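Local coordinates for kinesin-like protein KAR3 (Saccharomyces cerevisiae, PDB 1F9V) that probably hydrolyses ATP to move along microtubules, as a kinesin motor domain, held here in a mutant form with ADP and a magnesium ion, at residues C9-A14 against V316-S321; Q38-T43 against D57-Q62; E172-T177 against L302-T307. The protein carries 2 engineered substitutions. One frame throughout, in Å; residues are numbered along the deposited sequence.

Contact 1. Residues C9-A14 against V316-S321. With ADP (adenosine-5'-diphosphate), chain C.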
loop_
_atom_site.group_PDB
_atom_site.type_symbol
_atom_site.label_atom_id
_atom_site.label_comp_id
_atom_site.label_asym_id
_atom_site.label_seq_id
_atom_site.Cartn_x
_atom_site.Cartn_y
_atom_site.Cartn_z
ATOM N N CYS A 9 8.239 -1.409 -7.230
ATOM C CA CYS A 9 7.395 -1.715 -8.372
ATOM C C CYS A 9 7.373 -3.238 -8.473
ATOM O O CYS A 9 8.384 -3.890 -8.198
ATOM C CB CYS A 9 7.979 -1.120 -9.657
ATOM S SG CYS A 9 7.132 -1.658 -11.178
ATOM N N ARG A 10 6.230 -3.812 -8.829
ATOM C CA ARG A 10 6.155 -5.257 -8.989
ATOM C C ARG A 10 5.433 -5.636 -10.264
ATOM O O ARG A 10 4.281 -5.253 -10.481
ATOM C CB ARG A 10 5.443 -5.926 -7.815
ATOM C CG ARG A 10 5.338 -7.440 -8.012
ATOM C CD ARG A 10 4.434 -8.120 -6.992
ATOM N NE ARG A 10 4.720 -9.549 -6.922
ATOM C CZ ARG A 10 4.248 -10.363 -5.985
ATOM N NH1 ARG A 10 3.455 -9.891 -5.026
ATOM N NH2 ARG A 10 4.581 -11.646 -5.992
ATOM N N ILE A 11 6.121 -6.393 -11.113
ATOM C CA ILE A 11 5.537 -6.862 -12.361
ATOM C C ILE A 11 5.012 -8.264 -12.080
ATOM O O ILE A 11 5.776 -9.150 -11.691
ATOM C CB ILE A 11 6.595 -6.948 -13.497
ATOM C CG1 ILE A 11 7.257 -5.581 -13.700
ATOM C CG2 ILE A 11 5.935 -7.421 -14.793
ATOM C CD1 ILE A 11 8.599 -5.643 -14.396
ATOM N N ARG A 12 3.713 -8.470 -12.245
ATOM C CA ARG A 12 3.152 -9.790 -12.008
ATOM C C ARG A 12 3.394 -10.674 -13.225
ATOM O O ARG A 12 3.693 -10.180 -14.312
ATOM C CB ARG A 12 1.644 -9.695 -11.767
ATOM C CG ARG A 12 0.838 -9.240 -12.980
ATOM C CD ARG A 12 -0.605 -9.740 -12.921
ATOM N NE ARG A 12 -1.488 -9.089 -13.888
ATOM C CZ ARG A 12 -1.531 -9.381 -15.187
ATOM N NH1 ARG A 12 -0.735 -10.324 -15.685
ATOM N NH2 ARG A 12 -2.377 -8.740 -15.987
ATOM N N PRO A 13 3.338 -12.003 -13.039
ATOM C CA PRO A 13 3.535 -12.907 -14.176
ATOM C C PRO A 13 2.406 -12.685 -15.181
ATOM O O PRO A 13 1.302 -12.272 -14.817
ATOM C CB PRO A 13 3.467 -14.306 -13.554
ATOM C CG PRO A 13 3.739 -14.096 -12.089
ATOM C CD PRO A 13 3.182 -12.733 -11.769
ATOM N N ALA A 14 2.677 -12.943 -16.455
ATOM C CA ALA A 14 1.637 -12.769 -17.463
ATOM C C ALA A 14 0.694 -13.953 -17.405
ATOM O O ALA A 14 1.088 -15.058 -16.995
ATOM C CB ALA A 14 2.254 -12.665 -18.860
ATOM N N VAL A 316 3.790 -0.251 -6.281
ATOM C CA VAL A 316 3.134 -0.125 -7.576
ATOM C C VAL A 316 3.146 -1.413 -8.394
ATOM O O VAL A 316 4.193 -1.890 -8.841
ATOM C CB VAL A 316 3.743 1.036 -8.391
ATOM C CG1 VAL A 316 3.043 1.164 -9.735
ATOM C CG2 VAL A 316 3.595 2.338 -7.607
ATOM N N ASN A 317 1.950 -1.962 -8.568
ATOM C CA ASN A 317 1.731 -3.197 -9.297
ATOM C C ASN A 317 1.471 -2.918 -10.760
ATOM O O ASN A 317 0.684 -2.034 -11.100
ATOM C CB ASN A 317 0.521 -3.931 -8.715
ATOM C CG ASN A 317 0.743 -4.369 -7.287
ATOM O OD1 ASN A 317 0.227 -3.759 -6.350
ATOM N ND2 ASN A 317 1.514 -5.433 -7.111
ATOM N N ILE A 318 2.128 -3.680 -11.630
ATOM C CA ILE A 318 1.916 -3.515 -13.060
ATOM C C ILE A 318 1.873 -4.853 -13.778
ATOM O O ILE A 318 2.450 -5.844 -13.322
ATOM C CB ILE A 318 3.009 -2.641 -13.728
ATOM C CG1 ILE A 318 4.388 -3.249 -13.506
ATOM C CG2 ILE A 318 2.937 -1.204 -13.197
ATOM C CD1 ILE A 318 5.452 -2.640 -14.410
ATOM N N SER A 319 1.150 -4.871 -14.889
ATOM C CA SER A 319 1.046 -6.060 -15.717
ATOM C C SER A 319 2.228 -6.018 -16.689
ATOM O O SER A 319 2.710 -4.942 -17.044
ATOM C CB SER A 319 -0.264 -6.034 -16.499
ATOM O OG SER A 319 -0.145 -6.748 -17.722
ATOM N N PRO A 320 2.728 -7.190 -17.115
ATOM C CA PRO A 320 3.857 -7.220 -18.054
ATOM C C PRO A 320 3.389 -7.208 -19.515
ATOM O O PRO A 320 4.204 -7.103 -20.434
ATOM C CB PRO A 320 4.538 -8.537 -17.724
ATOM C CG PRO A 320 3.370 -9.438 -17.372
ATOM C CD PRO A 320 2.313 -8.551 -16.727
ATOM N N SER A 321 2.080 -7.302 -19.720
ATOM C CA SER A 321 1.508 -7.383 -21.058
ATOM C C SER A 321 1.244 -6.108 -21.846
ATOM O O SER A 321 0.954 -5.054 -21.285
ATOM C CB SER A 321 0.241 -8.226 -20.986
ATOM O OG SER A 321 0.531 -9.448 -20.320
HETATM P PB ADP C . -5.925 -6.348 -8.713
HETATM O O1B ADP C . -4.840 -5.360 -8.943
HETATM O O2B ADP C . -6.213 -6.513 -7.142
HETATM O O3B ADP C . -7.156 -5.991 -9.462
HETATM P PA ADP C . -5.532 -9.201 -8.475
HETATM O O1A ADP C . -4.543 -9.301 -7.402
HETATM O O2A ADP C . -6.868 -9.428 -7.928
HETATM O O3A ADP C . -5.439 -7.780 -9.154
HETATM O "O5'" ADP C . -5.274 -10.303 -9.582
HETATM C "C5'" ADP C . -5.044 -10.130 -10.982
HETATM C "C4'" ADP C . -4.855 -11.580 -11.517
HETATM O "O4'" ADP C . -3.441 -11.800 -11.584
HETATM C "C3'" ADP C . -5.383 -12.665 -10.558
HETATM O "O3'" ADP C . -5.946 -13.788 -11.256
HETATM C "C2'" ADP C . -4.180 -13.081 -9.729
HETATM O "O2'" ADP C . -4.301 -14.395 -9.157
HETATM C "C1'" ADP C . -3.032 -12.878 -10.709
HETATM N N9 ADP C . -1.768 -12.433 -10.043
HETATM C C8 ADP C . -1.524 -11.168 -9.649
HETATM N N7 ADP C . -0.315 -11.095 -9.129
HETATM C C5 ADP C . 0.231 -12.283 -9.174
HETATM C C6 ADP C . 1.455 -12.817 -8.799
HETATM N N6 ADP C . 2.382 -12.032 -8.242
HETATM N N1 ADP C . 1.713 -14.147 -8.992
HETATM C C2 ADP C . 0.805 -14.972 -9.553
HETATM N N3 ADP C . -0.386 -14.466 -9.930
HETATM C C4 ADP C . -0.707 -13.156 -9.762
HETATM O O HOH W 1 1.958 -6.950 -9.780
#

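Contact 2. Residues Q38-T43 against D57-Q62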
loop_
_atom_site.group_PDB
_atom_site.type_symbol
_atom_site.label_atom_id
_atom_site.label_comp_id
_atom_site.label_asym_id
_atom_site.label_seq_id
_atom_site.Cartn_x
_atom_site.Cartn_y
_atom_site.Cartn_z
ATOM N N GLN A 38 17.100 0.439 -8.259
ATOM C CA GLN A 38 16.946 -0.496 -9.363
ATOM C C GLN A 38 16.231 0.240 -10.486
ATOM O O GLN A 38 15.294 1.000 -10.239
ATOM C CB GLN A 38 16.124 -1.711 -8.928
ATOM C CG GLN A 38 16.216 -2.865 -9.903
ATOM C CD GLN A 38 15.718 -4.156 -9.313
ATOM O OE1 GLN A 38 15.310 -4.203 -8.152
ATOM N NE2 GLN A 38 15.749 -5.219 -10.108
ATOM N N SER A 39 16.661 0.013 -11.724
ATOM C CA SER A 39 16.053 0.697 -12.851
ATOM C C SER A 39 15.353 -0.229 -13.833
ATOM O O SER A 39 15.571 -1.441 -13.843
ATOM C CB SER A 39 17.108 1.515 -13.598
ATOM O OG SER A 39 18.107 0.660 -14.117
ATOM N N MET A 40 14.488 0.367 -14.647
ATOM C CA MET A 40 13.747 -0.366 -15.659
ATOM C C MET A 40 13.479 0.553 -16.845
ATOM O O MET A 40 13.523 1.782 -16.720
ATOM C CB MET A 40 12.425 -0.891 -15.080
ATOM C CG MET A 40 11.425 0.196 -14.708
ATOM S SD MET A 40 9.998 -0.450 -13.800
ATOM C CE MET A 40 9.102 -1.264 -15.130
ATOM N N GLU A 41 13.215 -0.056 -17.998
ATOM C CA GLU A 41 12.936 0.682 -19.223
ATOM C C GLU A 41 11.697 0.112 -19.879
ATOM O O GLU A 41 11.532 -1.101 -19.964
ATOM C CB GLU A 41 14.114 0.584 -20.194
ATOM C CG GLU A 41 15.324 1.386 -19.770
ATOM C CD GLU A 41 16.557 1.046 -20.582
ATOM O OE1 GLU A 41 16.412 0.374 -21.625
ATOM O OE2 GLU A 41 17.672 1.449 -20.182
ATOM N N VAL A 42 10.822 1.000 -20.335
ATOM C CA VAL A 42 9.588 0.591 -20.982
ATOM C C VAL A 42 9.548 1.213 -22.366
ATOM O O VAL A 42 9.742 2.418 -22.519
ATOM C CB VAL A 42 8.343 1.064 -20.178
ATOM C CG1 VAL A 42 7.065 0.683 -20.911
ATOM C CG2 VAL A 42 8.361 0.449 -18.785
ATOM N N THR A 43 9.289 0.387 -23.371
ATOM C CA THR A 43 9.226 0.861 -24.746
ATOM C C THR A 43 7.997 0.321 -25.468
ATOM O O THR A 43 7.650 -0.851 -25.324
ATOM C CB THR A 43 10.466 0.422 -25.539
ATOM O OG1 THR A 43 11.647 0.740 -24.799
ATOM C CG2 THR A 43 10.509 1.130 -26.879
ATOM N N ASP A 57 13.222 2.036 -5.425
ATOM C CA ASP A 57 14.039 1.435 -4.383
ATOM C C ASP A 57 14.219 -0.053 -4.653
ATOM O O ASP A 57 15.228 -0.650 -4.276
ATOM C CB ASP A 57 13.389 1.676 -3.017
ATOM C CG ASP A 57 13.392 3.146 -2.639
ATOM O OD1 ASP A 57 14.462 3.665 -2.264
ATOM O OD2 ASP A 57 12.332 3.792 -2.733
ATOM N N LYS A 58 13.238 -0.646 -5.324
ATOM C CA LYS A 58 13.298 -2.061 -5.658
ATOM C C LYS A 58 12.272 -2.378 -6.727
ATOM O O LYS A 58 11.181 -1.806 -6.753
ATOM C CB LYS A 58 13.022 -2.917 -4.415
ATOM C CG LYS A 58 13.068 -4.422 -4.670
ATOM C CD LYS A 58 14.328 -5.098 -4.114
ATOM C CE LYS A 58 15.398 -4.112 -3.657
ATOM N NZ LYS A 58 16.276 -4.686 -2.586
ATOM N N ILE A 59 12.629 -3.280 -7.630
ATOM C CA ILE A 59 11.704 -3.681 -8.673
ATOM C C ILE A 59 11.626 -5.193 -8.647
ATOM O O ILE A 59 12.634 -5.877 -8.797
ATOM C CB ILE A 59 12.155 -3.208 -10.072
ATOM C CG1 ILE A 59 12.270 -1.681 -10.095
ATOM C CG2 ILE A 59 11.132 -3.651 -11.119
ATOM C CD1 ILE A 59 12.794 -1.112 -11.398
ATOM N N PHE A 60 10.426 -5.706 -8.408
ATOM C CA PHE A 60 10.192 -7.142 -8.370
ATOM C C PHE A 60 9.695 -7.559 -9.742
ATOM O O PHE A 60 8.806 -6.917 -10.303
ATOM C CB PHE A 60 9.134 -7.486 -7.315
ATOM C CG PHE A 60 9.541 -7.133 -5.910
ATOM C CD1 PHE A 60 10.444 -7.931 -5.212
ATOM C CD2 PHE A 60 9.019 -6.003 -5.283
ATOM C CE1 PHE A 60 10.823 -7.612 -3.911
ATOM C CE2 PHE A 60 9.390 -5.672 -3.980
ATOM C CZ PHE A 60 10.294 -6.478 -3.292
ATOM N N ASP A 61 10.269 -8.623 -10.294
ATOM C CA ASP A 61 9.837 -9.079 -11.607
ATOM C C ASP A 61 8.940 -10.307 -11.509
ATOM O O ASP A 61 8.556 -10.720 -10.411
ATOM C CB ASP A 61 11.044 -9.342 -12.524
ATOM C CG ASP A 61 11.921 -10.486 -12.048
ATOM O OD1 ASP A 61 11.428 -11.376 -11.322
ATOM O OD2 ASP A 61 13.118 -10.488 -12.415
ATOM N N GLN A 62 8.598 -10.882 -12.656
ATOM C CA GLN A 62 7.712 -12.036 -12.694
ATOM C C GLN A 62 8.197 -13.256 -11.917
ATOM O O GLN A 62 7.395 -14.116 -11.566
ATOM C CB GLN A 62 7.425 -12.425 -14.147
ATOM C CG GLN A 62 6.661 -11.361 -14.916
ATOM C CD GLN A 62 7.555 -10.552 -15.829
ATOM O OE1 GLN A 62 8.536 -9.937 -15.387
ATOM N NE2 GLN A 62 7.225 -10.550 -17.118
#

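Contact 3. Residues E172-T177 against L302-T307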
loop_
_atom_site.group_PDB
_atom_site.type_symbol
_atom_site.label_atom_id
_atom_site.label_comp_id
_atom_site.label_asym_id
_atom_site.label_seq_id
_atom_site.Cartn_x
_atom_site.Cartn_y
_atom_site.Cartn_z
ATOM N N GLU A 172 -3.229 14.652 21.021
ATOM C CA GLU A 172 -2.365 14.412 22.168
ATOM C C GLU A 172 -1.418 13.248 21.915
ATOM O O GLU A 172 -0.198 13.417 21.907
ATOM C CB GLU A 172 -3.216 14.127 23.414
ATOM C CG GLU A 172 -2.608 13.125 24.391
ATOM C CD GLU A 172 -2.002 13.795 25.608
ATOM O OE1 GLU A 172 -0.843 13.477 25.955
ATOM O OE2 GLU A 172 -2.686 14.643 26.217
ATOM N N THR A 173 -1.993 12.069 21.705
ATOM C CA THR A 173 -1.218 10.860 21.471
ATOM C C THR A 173 -0.885 10.656 19.992
ATOM O O THR A 173 -0.204 9.694 19.630
ATOM C CB THR A 173 -1.990 9.638 21.961
ATOM O OG1 THR A 173 -3.307 9.661 21.403
ATOM C CG2 THR A 173 -2.099 9.650 23.471
ATOM N N LYS A 174 -1.365 11.569 19.151
ATOM C CA LYS A 174 -1.147 11.490 17.712
ATOM C C LYS A 174 -1.656 10.154 17.162
ATOM O O LYS A 174 -0.990 9.495 16.354
ATOM C CB LYS A 174 0.337 11.676 17.387
ATOM C CG LYS A 174 0.747 13.135 17.227
ATOM C CD LYS A 174 1.916 13.278 16.257
ATOM C CE LYS A 174 1.464 13.855 14.912
ATOM N NZ LYS A 174 2.214 13.304 13.732
ATOM N N THR A 175 -2.841 9.756 17.618
ATOM C CA THR A 175 -3.464 8.523 17.168
ATOM C C THR A 175 -4.852 8.838 16.631
ATOM O O THR A 175 -5.409 9.909 16.890
ATOM C CB THR A 175 -3.571 7.473 18.295
ATOM O OG1 THR A 175 -4.374 7.988 19.365
ATOM C CG2 THR A 175 -2.190 7.117 18.814
ATOM N N THR A 176 -5.406 7.892 15.886
ATOM C CA THR A 176 -6.701 8.073 15.258
ATOM C C THR A 176 -7.564 6.840 15.417
ATOM O O THR A 176 -7.067 5.715 15.341
ATOM C CB THR A 176 -6.513 8.340 13.745
ATOM O OG1 THR A 176 -5.665 9.477 13.572
ATOM C CG2 THR A 176 -7.852 8.570 13.053
ATOM N N THR A 177 -8.855 7.057 15.642
ATOM C CA THR A 177 -9.810 5.968 15.766
ATOM C C THR A 177 -11.028 6.379 14.960
ATOM O O THR A 177 -11.169 7.549 14.591
ATOM C CB THR A 177 -10.236 5.721 17.238
ATOM O OG1 THR A 177 -10.979 6.843 17.725
ATOM C CG2 THR A 177 -9.020 5.512 18.115
ATOM N N LEU A 302 -5.413 8.732 7.617
ATOM C CA LEU A 302 -4.049 8.276 7.880
ATOM C C LEU A 302 -2.980 9.316 8.173
ATOM O O LEU A 302 -1.805 8.973 8.271
ATOM C CB LEU A 302 -3.573 7.419 6.697
ATOM C CG LEU A 302 -4.461 6.229 6.335
ATOM C CD1 LEU A 302 -3.938 5.556 5.053
ATOM C CD2 LEU A 302 -4.474 5.241 7.504
ATOM N N GLN A 303 -3.363 10.575 8.327
ATOM C CA GLN A 303 -2.389 11.630 8.559
ATOM C C GLN A 303 -1.317 11.378 9.622
ATOM O O GLN A 303 -0.156 11.706 9.404
ATOM C CB GLN A 303 -3.109 12.953 8.846
ATOM C CG GLN A 303 -3.808 13.021 10.190
ATOM C CD GLN A 303 -4.497 14.356 10.403
ATOM O OE1 GLN A 303 -4.843 14.723 11.533
ATOM N NE2 GLN A 303 -4.700 15.091 9.315
ATOM N N TYR A 304 -1.686 10.804 10.768
ATOM C CA TYR A 304 -0.696 10.550 11.814
ATOM C C TYR A 304 0.259 9.395 11.473
ATOM O O TYR A 304 1.338 9.285 12.056
ATOM C CB TYR A 304 -1.390 10.260 13.151
ATOM C CG TYR A 304 -2.038 11.469 13.788
ATOM C CD1 TYR A 304 -1.483 12.743 13.642
ATOM C CD2 TYR A 304 -3.207 11.339 14.540
ATOM C CE1 TYR A 304 -2.080 13.863 14.234
ATOM C CE2 TYR A 304 -3.811 12.447 15.137
ATOM C CZ TYR A 304 -3.244 13.706 14.979
ATOM O OH TYR A 304 -3.833 14.801 15.571
ATOM N N SER A 305 -0.147 8.536 10.540
ATOM C CA SER A 305 0.684 7.408 10.131
ATOM C C SER A 305 1.490 7.777 8.886
ATOM O O SER A 305 2.251 6.962 8.361
ATOM C CB SER A 305 -0.184 6.175 9.849
ATOM O OG SER A 305 -0.566 5.528 11.055
ATOM N N LEU A 306 1.322 9.013 8.425
ATOM C CA LEU A 306 2.026 9.501 7.245
ATOM C C LEU A 306 3.022 10.588 7.623
ATOM O O LEU A 306 3.877 10.961 6.832
ATOM C CB LEU A 306 1.024 10.067 6.236
ATOM C CG LEU A 306 0.158 9.054 5.483
ATOM C CD1 LEU A 306 -0.909 9.767 4.675
ATOM C CD2 LEU A 306 1.046 8.222 4.564
ATOM N N THR A 307 2.911 11.091 8.844
ATOM C CA THR A 307 3.788 12.153 9.303
ATOM C C THR A 307 4.688 11.706 10.438
ATOM O O THR A 307 4.618 10.565 10.884
ATOM C CB THR A 307 2.970 13.373 9.757
ATOM O OG1 THR A 307 1.980 12.962 10.708
ATOM C CG2 THR A 307 2.276 14.011 8.559
HETATM O O HOH W 2 2.837 10.520 13.833
HETATM O O HOH W 3 -4.031 9.114 11.452
#

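Contact 1. Residues C9-A14 against V316-S321
R10 bonds to both neighbours of N317 across a parallel strand pair, whose short axes approach to 4.7 Å and run 21° apart: its N donates to V316 O and its O accepts from I318 N at 2.9 Å. R12 N closes the series on I318 O at 3.1 Å, with a C=O...donor angle of 176°. On the side shared by C9, I11, V316 and I318, CD1 of I318 packs 3.5 Å from I11 CG1 and also meets C9 SG. CG1 of I318 lies between its own backbone N and carbonyl carbon (chi1 58°), which swings the branch over to I11. Beyond the strands, I11 CG2 presses on P320 CB at 3.4 Å, tighter than usual van der Waals contact. On the other side, a water spans R10 O and N317 ND2.

The R12 guanidinium lays one face over S319 CB, which stands 3.4 Å above its plane, while NH1 donates within that plane to P13 O at 2.9 Å. NE bonds G95 O and NH2 forms a salt bridge with E19, so three directions fix its rotation. With an alanine here, E19 would probably lose its charged mate and G95 O a donor, leaving the loop at P13 freer to shift. S319 OG in turn accepts from S321 N, an ST turn, and also bonds H324.

The R10 guanidinium brings one face to N6 of ADP, its NH groups being held by N66, T101 and D64, while P13 CD lies 3.4 Å from adenine C6. Two neighbouring parallel strands whose C-terminal end leads into the nucleotide pocket are characteristic of the P-loop NTPase core of kinesin motors.

Contact 2. Residues Q38-T43 against D57-Q62
The flat carboxamide of Q38 lies against the backbone and CB of I59, and I59 N donates to Q38 OE1 at 2.9 Å. That donor stands above the amide plane, 61° out of it, so the bond meets the carbonyl from over a face. The second flat group, the F60 ring, follows I59 on strand 58-60 but lies on the far side of that strand from Q38; one of its faces carries K58 CG, 3.7 Å above the ring plane and offset toward the rim.

Q38 reaches across because its CG is anti to the backbone N (chi1 -166°) and the chain stays extended beyond it. The other end of the amide is also occupied, NE2 donating to N29 O; two directions thus restrain the group's rotation. CB of I59 is directed toward strand 38-43, and CD1 makes the closest approach of its side chain: it comes to 3.5 Å from Q38 O and lies 3.7 Å from M40 CB. M40 SD approaches the same methyl at 3.7 Å, its CG lying between the backbone N and the carbonyl carbon and the chain extended from there to SD.

The two strands are not paired: their short axes come no closer than 6.4 Å and diverge by 55°. The bond that joins them comes from a side-chain amide, and no backbone pairing bridges the two. Strand 38-44 is the middle member of a small antiparallel sheet, between 24-28 and 51-56, whereas strand 58-60 lies beside strand 4-11 in the main sheet. Helix 325-338 packs against M40 and V42 through L332, and K58 extends toward F31, with which it makes a cation-pi contact.

Contact 3. Residues E172-T177 against L302-T307
K174 has a backbone turned to positive phi and psi in the loop leading into strand 175-178, and its CA comes to 6.0 Å from that of Y304 near the end of the kinked, weakly bonded helix 297-306. Together with T175 it faces D170 in a G1 beta bulge, and this presents K174 CA to the tyrosine. CA sits 3.8 Å from the Y304 ring centroid and 13° off the ring normal, a CH-pi contact centred on the face. The Q303 amide oxygen lies over the opposite face, offset toward the rim, so the ring is sandwiched. T175 O comes to the ring edge near its plane, 3.5 Å from CE2, and H169 meets the ring edge-to-face.

The K174 side chain then runs beside the ring to the helix end. Bends at chi3 (106°) and at chi4 carry CE to 3.4 Å from Y304 CD1 and set NZ beyond the rim. There NZ donates to T307 OG1 at 3.1 Å and to a water that itself donates to Y304 O. The T307 hydroxyl is therefore committed: its own proton goes to Q303 O at 2.8 Å, which L306 N reaches from the opposite face of the carbonyl plane. The ammonium probably polarises this hydroxyl, strengthening it as a donor.

T176 OG1 approaches CD2 of the ring obliquely, while its hydroxyl hydrogen-bonds to H169 ND1, and a second water connects it to Y304 N. Far from the catalytic pocket, this is a surface junction in which a beta hairpin, made by strands 167-170 and 175-178 and carrying a G1 bulge at its turn, docks on the C-terminal end of a helix of the kinesin motor domain.

From the N terminus, strand 4-11 opens contact 1, which closes only when strand 311-318 arrives, some 300 residues later. Within that span contact 2 closes a short loop, only 13 residues between its segments, and joins the small antiparallel sheet to the main one. Contact 3 lies in the same span, in series with contact 2, and brings the hairpin of 167-178 to helix 297-306, which directly precedes strand 311-318. Contacts 1 and 2 touch: C9 O and F60 N are 2.7 Å apart, as neighbouring strands of one sheet. Contact 3 sits about 32 Å from contact 1, centre to centre, on the opposite side of the chain's centre.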